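Local atomic coordinates of muramoyltetrapeptide carboxypeptidase (Oxalobacter formigenes OXCC13, PDB entry 6UUK), a protein that probably acts as a serine-type LD-carboxypeptidase of the S66 family, trimming the terminal D-alanine from the tetrapeptide of cell-wall muropeptides. Residues B[221-226]-B[243-248]; B[273-278]-B[310-315]. All coordinates share one frame; numbering follows the deposited sequence.

Contact 1: residues B[221-226]-B[243-248]; sequences GNLTML and LFVEDI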
ATOM      1  N   GLY B 221      -0.247   0.842  14.201  1.00 15.08           N
ATOM      2  CA  GLY B 221       0.408   2.109  13.941  1.00 12.15           C
ATOM      3  C   GLY B 221      -0.093   2.793  12.686  1.00 15.68           C
ATOM      4  O   GLY B 221      -1.280   3.114  12.576  1.00 18.53           O
ATOM      5  N   ASN B 222       0.804   3.022  11.731  1.00 17.27           N
ATOM      6  CA  ASN B 222       0.434   3.669  10.481  1.00 15.82           C
ATOM      7  C   ASN B 222      -0.208   2.656   9.541  1.00 20.38           C
ATOM      8  O   ASN B 222       0.311   1.551   9.360  1.00 21.95           O
ATOM      9  CB  ASN B 222       1.660   4.306   9.829  1.00 16.48           C
ATOM     10  CG  ASN B 222       1.318   5.074   8.569  1.00 18.68           C
ATOM     11  OD1 ASN B 222       1.397   4.540   7.464  1.00 17.03           O
ATOM     12  ND2 ASN B 222       0.933   6.335   8.729  1.00 21.03           N
ATOM     13  N   LEU B 223      -1.339   3.038   8.942  1.00 13.14           N
ATOM     14  CA  LEU B 223      -2.077   2.107   8.093  1.00 14.99           C
ATOM     15  C   LEU B 223      -1.296   1.757   6.832  1.00 18.20           C
ATOM     16  O   LEU B 223      -1.334   0.610   6.372  1.00 24.62           O
ATOM     17  CB  LEU B 223      -3.441   2.695   7.734  1.00 15.26           C
ATOM     18  CG  LEU B 223      -4.321   1.840   6.819  1.00 21.83           C
ATOM     19  CD1 LEU B 223      -4.600   0.484   7.451  1.00 12.83           C
ATOM     20  CD2 LEU B 223      -5.618   2.560   6.492  1.00 11.38           C
ATOM     21  N   THR B 224      -0.586   2.730   6.257  1.00 20.58           N
ATOM     22  CA  THR B 224       0.180   2.462   5.044  1.00 19.27           C
ATOM     23  C   THR B 224       1.339   1.511   5.322  1.00 18.87           C
ATOM     24  O   THR B 224       1.658   0.651   4.492  1.00 18.16           O
ATOM     25  CB  THR B 224       0.690   3.772   4.442  1.00 17.36           C
ATOM     26  OG1 THR B 224      -0.417   4.651   4.201  1.00 22.63           O
ATOM     27  CG2 THR B 224       1.416   3.517   3.130  1.00 25.28           C
HETATM   28  N   MSE B 225       1.970   1.641   6.484  1.00 14.54           N
HETATM   29  CA  MSE B 225       3.104   0.797   6.834  1.00 17.04           C
HETATM   30  C   MSE B 225       2.651  -0.599   7.253  1.00 18.31           C
HETATM   31  O   MSE B 225       3.386  -1.571   7.090  1.00 14.58           O
HETATM   32  CB  MSE B 225       3.926   1.445   7.950  1.00 19.15           C
HETATM   33  CG  MSE B 225       4.262   2.901   7.685  1.00 14.52           C
HETATM   34 SE   MSE B 225       5.107   3.173   5.949  1.00 28.04          SE
HETATM   35  CE  MSE B 225       4.895   5.108   5.812  1.00 22.93           C
ATOM     36  N   LEU B 226       1.434  -0.692   7.794  1.00 20.28           N
ATOM     37  CA  LEU B 226       0.893  -1.993   8.171  1.00 17.57           C
ATOM     38  C   LEU B 226       0.448  -2.785   6.947  1.00 15.11           C
ATOM     39  O   LEU B 226       0.728  -3.983   6.839  1.00 22.44           O
ATOM     40  CB  LEU B 226      -0.266  -1.819   9.153  1.00 20.82           C
ATOM     41  CG  LEU B 226       0.124  -1.435  10.581  1.00 20.74           C
ATOM     42  CD1 LEU B 226      -1.110  -1.256  11.449  1.00 25.59           C
ATOM     43  CD2 LEU B 226       1.056  -2.478  11.177  1.00 17.77           C
ATOM     44  N   LEU B 243      -5.998  -4.000  17.646  1.00 15.63           N
ATOM     45  CA  LEU B 243      -5.239  -3.358  16.581  1.00 17.47           C
ATOM     46  C   LEU B 243      -5.723  -1.927  16.384  1.00 12.62           C
ATOM     47  O   LEU B 243      -6.932  -1.680  16.316  1.00 19.89           O
ATOM     48  CB  LEU B 243      -5.373  -4.146  15.277  1.00 19.34           C
ATOM     49  CG  LEU B 243      -4.614  -3.625  14.055  1.00 15.65           C
ATOM     50  CD1 LEU B 243      -3.115  -3.720  14.269  1.00 14.69           C
ATOM     51  CD2 LEU B 243      -5.027  -4.386  12.806  1.00 18.40           C
ATOM     52  N   PHE B 244      -4.780  -0.991  16.292  1.00 18.67           N
ATOM     53  CA  PHE B 244      -5.081   0.409  16.037  1.00 12.43           C
ATOM     54  C   PHE B 244      -4.323   0.886  14.806  1.00 13.26           C
ATOM     55  O   PHE B 244      -3.192   0.462  14.551  1.00 12.59           O
ATOM     56  CB  PHE B 244      -4.733   1.292  17.249  1.00 17.31           C
ATOM     57  CG  PHE B 244      -3.259   1.388  17.536  1.00 16.16           C
ATOM     58  CD1 PHE B 244      -2.628   0.431  18.313  1.00 16.92           C
ATOM     59  CD2 PHE B 244      -2.510   2.444  17.043  1.00 12.84           C
ATOM     60  CE1 PHE B 244      -1.274   0.520  18.582  1.00 14.37           C
ATOM     61  CE2 PHE B 244      -1.157   2.537  17.308  1.00 12.65           C
ATOM     62  CZ  PHE B 244      -0.538   1.574  18.079  1.00 14.56           C
ATOM     63  N   VAL B 245      -4.961   1.772  14.036  1.00 21.69           N
ATOM     64  CA  VAL B 245      -4.396   2.285  12.794  1.00 15.51           C
ATOM     65  C   VAL B 245      -4.650   3.783  12.698  1.00 14.63           C
ATOM     66  O   VAL B 245      -5.541   4.333  13.349  1.00 16.17           O
ATOM     67  CB  VAL B 245      -4.972   1.573  11.549  1.00 20.18           C
ATOM     68  CG1 VAL B 245      -4.532   0.119  11.507  1.00 12.85           C
ATOM     69  CG2 VAL B 245      -6.489   1.677  11.533  1.00 15.30           C
ATOM     70  N   GLU B 246      -3.845   4.441  11.864  1.00 16.91           N
ATOM     71  CA  GLU B 246      -3.996   5.860  11.575  1.00 17.21           C
ATOM     72  C   GLU B 246      -3.249   6.168  10.284  1.00 16.53           C
ATOM     73  O   GLU B 246      -2.393   5.394   9.847  1.00 19.97           O
ATOM     74  CB  GLU B 246      -3.487   6.734  12.729  1.00 17.37           C
ATOM     75  CG  GLU B 246      -2.055   6.451  13.175  1.00 14.03           C
ATOM     76  CD  GLU B 246      -1.014   7.091  12.275  1.00 16.62           C
ATOM     77  OE1 GLU B 246       0.067   6.491  12.094  1.00 26.18           O
ATOM     78  OE2 GLU B 246      -1.277   8.191  11.747  1.00 17.52           O
ATOM     79  N   ASP B 247      -3.578   7.310   9.685  1.00 19.85           N
ATOM     80  CA  ASP B 247      -2.960   7.713   8.426  1.00 22.71           C
ATOM     81  C   ASP B 247      -3.310   9.169   8.151  1.00 18.60           C
ATOM     82  O   ASP B 247      -4.156   9.765   8.822  1.00 18.08           O
ATOM     83  CB  ASP B 247      -3.414   6.818   7.269  1.00 19.72           C
ATOM     84  CG  ASP B 247      -2.285   6.480   6.317  1.00 17.63           C
ATOM     85  OD1 ASP B 247      -1.329   7.277   6.218  1.00 24.29           O
ATOM     86  OD2 ASP B 247      -2.354   5.415   5.668  1.00 18.22           O
ATOM     87  N   ILE B 248      -2.639   9.737   7.143  1.00 22.80           N
ATOM     88  CA  ILE B 248      -2.904  11.089   6.667  1.00 26.87           C
ATOM     89  C   ILE B 248      -2.767  11.111   5.151  1.00 27.57           C
ATOM     90  O   ILE B 248      -2.177  10.216   4.543  1.00 27.87           O
ATOM     91  CB  ILE B 248      -1.963  12.143   7.292  1.00 31.48           C
ATOM     92  CG1 ILE B 248      -0.510  11.664   7.231  1.00 23.84           C
ATOM     93  CG2 ILE B 248      -2.394  12.473   8.712  1.00 35.84           C
ATOM     94  CD1 ILE B 248       0.501  12.741   7.556  1.00 29.51           C
TER
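The backbone O of Glu246 is approached twice by the turn where strand 213-222 becomes helix 223-228. Leu223 N donates to it at 2.7 Å with an N-H...O angle of 161°, and the CA-H of Asn222 adds a softer contact, CA to Glu246 O 3.4 Å. One step back the strands pair in parallel: Gly221 N donates to Phe244 O at 3.0 Å, while Glu246 N returns only a weak bond to Gly221 O. Gly221 N also lies above one face of the Phe244 ring, toward its rim.

Asn222 is the N-cap. With CG anti to the backbone N (chi1 -176°), the amide lies beside the helix's first turn, and OD1 accepts the backbone N of Met225, a selenomethionine, on an in-plane lone pair at 3.1 Å. This is the junction of a beta-alpha-beta unit whose second strand, 242-248, carries Glu246, predicted to belong to the charge relay. The Glu246 chain, bent at chi2, brings OE1 to 3.3 Å from Asn222 CA. Asn222 ND2 gives the same oxygen a long, weak hydrogen bond, the amide and carboxylate planes 63° apart; OE2 has a weak bond to His316 ND1.

On the helix's first turn, Thr224 OG1 donates to the syn lone pair of Asp247 OD2 at 2.5 Å, the side chains meeting at about a right angle. The other carboxylate oxygen, OD1, takes Ile248 N on its anti side. Between helix and strand, Leu226 CD1 meets Val245 CG1 at 3.7 Å, and Leu223 CD1 reaches the same methyl at 4.1 Å, with Val255 and Leu259 of helix 252-264 packing against Leu223.

Contact 2: residues B[273-278]-B[310-315]; sequences ALVLGH and TGLPFG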
ATOM      1  N   ALA B 273     -10.660  -6.486  18.441  1.00 19.45           N
ATOM      2  CA  ALA B 273     -11.323  -5.236  18.101  1.00 18.03           C
ATOM      3  C   ALA B 273     -10.382  -4.391  17.257  1.00 17.98           C
ATOM      4  O   ALA B 273      -9.158  -4.487  17.382  1.00 15.77           O
ATOM      5  CB  ALA B 273     -11.754  -4.463  19.353  1.00 18.31           C
ATOM      6  N   LEU B 274     -10.970  -3.565  16.395  1.00 17.22           N
ATOM      7  CA  LEU B 274     -10.230  -2.642  15.544  1.00 15.46           C
ATOM      8  C   LEU B 274     -10.478  -1.223  16.035  1.00 13.38           C
ATOM      9  O   LEU B 274     -11.631  -0.796  16.149  1.00 11.34           O
ATOM     10  CB  LEU B 274     -10.647  -2.788  14.081  1.00 14.51           C
ATOM     11  CG  LEU B 274     -10.019  -1.798  13.097  1.00 13.76           C
ATOM     12  CD1 LEU B 274      -8.509  -1.983  13.033  1.00 15.85           C
ATOM     13  CD2 LEU B 274     -10.640  -1.937  11.716  1.00 13.33           C
ATOM     14  N   VAL B 275      -9.400  -0.499  16.326  1.00 21.36           N
ATOM     15  CA  VAL B 275      -9.473   0.869  16.824  1.00 13.54           C
ATOM     16  C   VAL B 275      -8.965   1.802  15.734  1.00 16.98           C
ATOM     17  O   VAL B 275      -7.880   1.589  15.180  1.00 16.95           O
ATOM     18  CB  VAL B 275      -8.669   1.041  18.123  1.00  9.82           C
ATOM     19  CG1 VAL B 275      -8.863   2.439  18.683  1.00 16.12           C
ATOM     20  CG2 VAL B 275      -9.086  -0.004  19.142  1.00 17.07           C
ATOM     21  N   LEU B 276      -9.748   2.833  15.428  1.00 17.08           N
ATOM     22  CA  LEU B 276      -9.412   3.790  14.382  1.00 14.31           C
ATOM     23  C   LEU B 276      -8.889   5.072  15.018  1.00 15.25           C
ATOM     24  O   LEU B 276      -9.593   5.712  15.807  1.00 13.90           O
ATOM     25  CB  LEU B 276     -10.626   4.084  13.501  1.00 14.79           C
ATOM     26  CG  LEU B 276     -10.740   3.298  12.193  1.00 13.15           C
ATOM     27  CD1 LEU B 276     -10.673   1.801  12.444  1.00 18.25           C
ATOM     28  CD2 LEU B 276     -12.024   3.661  11.463  1.00 13.59           C
ATOM     29  N   GLY B 277      -7.658   5.442  14.673  1.00 21.08           N
ATOM     30  CA  GLY B 277      -7.064   6.680  15.137  1.00 20.51           C
ATOM     31  C   GLY B 277      -7.469   7.858  14.278  1.00 17.35           C
ATOM     32  O   GLY B 277      -8.550   7.882  13.678  1.00 16.95           O
ATOM     33  N   HIS B 278      -6.588   8.852  14.211  1.00 16.57           N
ATOM     34  CA  HIS B 278      -6.855  10.046  13.424  1.00 20.34           C
ATOM     35  C   HIS B 278      -6.573   9.788  11.949  1.00 21.07           C
ATOM     36  O   HIS B 278      -5.485   9.332  11.584  1.00 17.59           O
ATOM     37  CB  HIS B 278      -6.012  11.221  13.920  1.00 22.20           C
ATOM     38  CG  HIS B 278      -6.548  11.871  15.157  1.00 16.24           C
ATOM     39  ND1 HIS B 278      -7.785  12.478  15.203  1.00 13.72           N
ATOM     40  CD2 HIS B 278      -6.010  12.018  16.392  1.00 17.49           C
ATOM     41  CE1 HIS B 278      -7.989  12.966  16.413  1.00 19.43           C
ATOM     42  NE2 HIS B 278      -6.928  12.702  17.154  1.00 18.88           N
ATOM     43  N   THR B 310     -13.974   3.841  17.002  1.00 16.86           N
ATOM     44  CA  THR B 310     -13.363   5.054  16.480  1.00 19.27           C
ATOM     45  C   THR B 310     -13.150   6.065  17.599  1.00 13.51           C
ATOM     46  O   THR B 310     -13.632   5.901  18.723  1.00 20.74           O
ATOM     47  CB  THR B 310     -14.227   5.669  15.373  1.00 19.52           C
ATOM     48  OG1 THR B 310     -15.431   6.199  15.944  1.00 19.25           O
ATOM     49  CG2 THR B 310     -14.588   4.618  14.336  1.00 16.58           C
ATOM     50  N   GLY B 311     -12.409   7.122  17.275  1.00 24.79           N
ATOM     51  CA  GLY B 311     -12.172   8.212  18.197  1.00 25.33           C
ATOM     52  C   GLY B 311     -10.825   8.206  18.885  1.00 17.04           C
ATOM     53  O   GLY B 311     -10.566   9.102  19.700  1.00 23.95           O
ATOM     54  N   LEU B 312      -9.966   7.237  18.593  1.00 14.91           N
ATOM     55  CA  LEU B 312      -8.651   7.166  19.216  1.00 20.74           C
ATOM     56  C   LEU B 312      -7.855   8.429  18.908  1.00 19.74           C
ATOM     57  O   LEU B 312      -7.623   8.732  17.727  1.00 20.31           O
ATOM     58  CB  LEU B 312      -7.895   5.935  18.724  1.00 23.28           C
ATOM     59  CG  LEU B 312      -6.479   5.722  19.268  1.00 17.68           C
ATOM     60  CD1 LEU B 312      -6.505   5.422  20.760  1.00 17.58           C
ATOM     61  CD2 LEU B 312      -5.773   4.610  18.509  1.00 14.67           C
ATOM     62  N   PRO B 313      -7.421   9.189  19.917  1.00 22.79           N
ATOM     63  CA  PRO B 313      -6.682  10.439  19.654  1.00 14.57           C
ATOM     64  C   PRO B 313      -5.205  10.180  19.379  1.00 15.32           C
ATOM     65  O   PRO B 313      -4.309  10.509  20.162  1.00 16.69           O
ATOM     66  CB  PRO B 313      -6.923  11.238  20.939  1.00 20.49           C
ATOM     67  CG  PRO B 313      -7.240  10.210  22.009  1.00 23.48           C
ATOM     68  CD  PRO B 313      -7.461   8.871  21.353  1.00 18.83           C
ATOM     69  N   PHE B 314      -4.940   9.564  18.230  1.00 18.32           N
ATOM     70  CA  PHE B 314      -3.578   9.263  17.821  1.00 16.53           C
ATOM     71  C   PHE B 314      -3.469   9.379  16.308  1.00 14.38           C
ATOM     72  O   PHE B 314      -4.361   8.943  15.576  1.00 18.60           O
ATOM     73  CB  PHE B 314      -3.149   7.865  18.276  1.00 15.37           C
ATOM     74  CG  PHE B 314      -1.770   7.485  17.828  1.00 15.63           C
ATOM     75  CD1 PHE B 314      -0.656   7.989  18.475  1.00 16.48           C
ATOM     76  CD2 PHE B 314      -1.587   6.627  16.757  1.00 14.42           C
ATOM     77  CE1 PHE B 314       0.616   7.646  18.064  1.00 14.91           C
ATOM     78  CE2 PHE B 314      -0.319   6.279  16.342  1.00 13.85           C
ATOM     79  CZ  PHE B 314       0.784   6.790  16.995  1.00 21.15           C
ATOM     80  N   GLY B 315      -2.369   9.965  15.854  1.00 12.42           N
ATOM     81  CA  GLY B 315      -2.133  10.145  14.434  1.00 13.78           C
ATOM     82  C   GLY B 315      -1.113  11.247  14.211  1.00 18.36           C
ATOM     83  O   GLY B 315      -0.357  11.602  15.115  1.00 22.72           O
TER
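His278 N donates to Phe314 O at 2.6 Å in a nearly straight bond, N-H...O 170°, and it is shorter and straighter than the bond nearer the start of 310-315, where Leu312 N reaches Leu276 O at 3.2 Å with a more bent approach of 140°. Between them, Leu312 O serves several neighbours. It accepts a weak bond from Phe314 N across Pro313, the centre of an inverse gamma turn, receives a CA-H...O contact from Gly277, CA to Leu312 O 3.4 Å, and lies over one face of the His278 ring, offset toward the rim.

The imidazole follows the turn. CG stands beside the backbone N (chi1 -79°), which carries CD2 to 3.2 Å from Phe314 N and NE2 to 3.4 Å from Pro313 CA, both oblique to the ring. A serine in place of His278 would probably leave the turn centred on Pro313 without the flat ring packed against it, and freer to shift.

At the other end, two polar atoms of Thr310 find partners outside the pair: OG1 in Ser206 OG and Asn209 ND2, the backbone O in Trp204 NE1. Its methyl CG2 lies alongside Leu276 CD2 at 4.0 Å, with Leu297 of helix 293-303 touching both side chains. Val275 CG1 meets Leu312 CB at 3.6 Å, the two side chains at about a right angle and Phe244 touching both.

Gly315 N lies at the edge of the His278 ring, near its plane; a CB on Gly315 would collide with His278 CB. The arrangement is that of a loop leaving the parallel edge of a mixed sheet, after edge strand 308-310, and bent by an inverse gamma turn, to deliver the predicted charge-relay residue His316.

Contacts 1 and 2 meet at neighbouring strands of one sheet, 242-248 and 273-280, their centres about 9 Å apart. Two probable backbone hydrogen bonds join them, Val245 O to Gly277 N and Leu243 O to Val275 N, each 2.7 Å. Both contacts converge on the predicted catalytic group: Glu246 of contact 1 packs through OE2 against Gly315 CA of contact 2 at 3.4 Å, and through CB against His278 O at 3.5 Å. The side chain of Glu246 is about 3 Å at the nearest atoms from that of His316, which follows Gly315 directly, while that of Asn222 is about 5 Å, again at the nearest atoms, from that of Ser152, the predicted nucleophile.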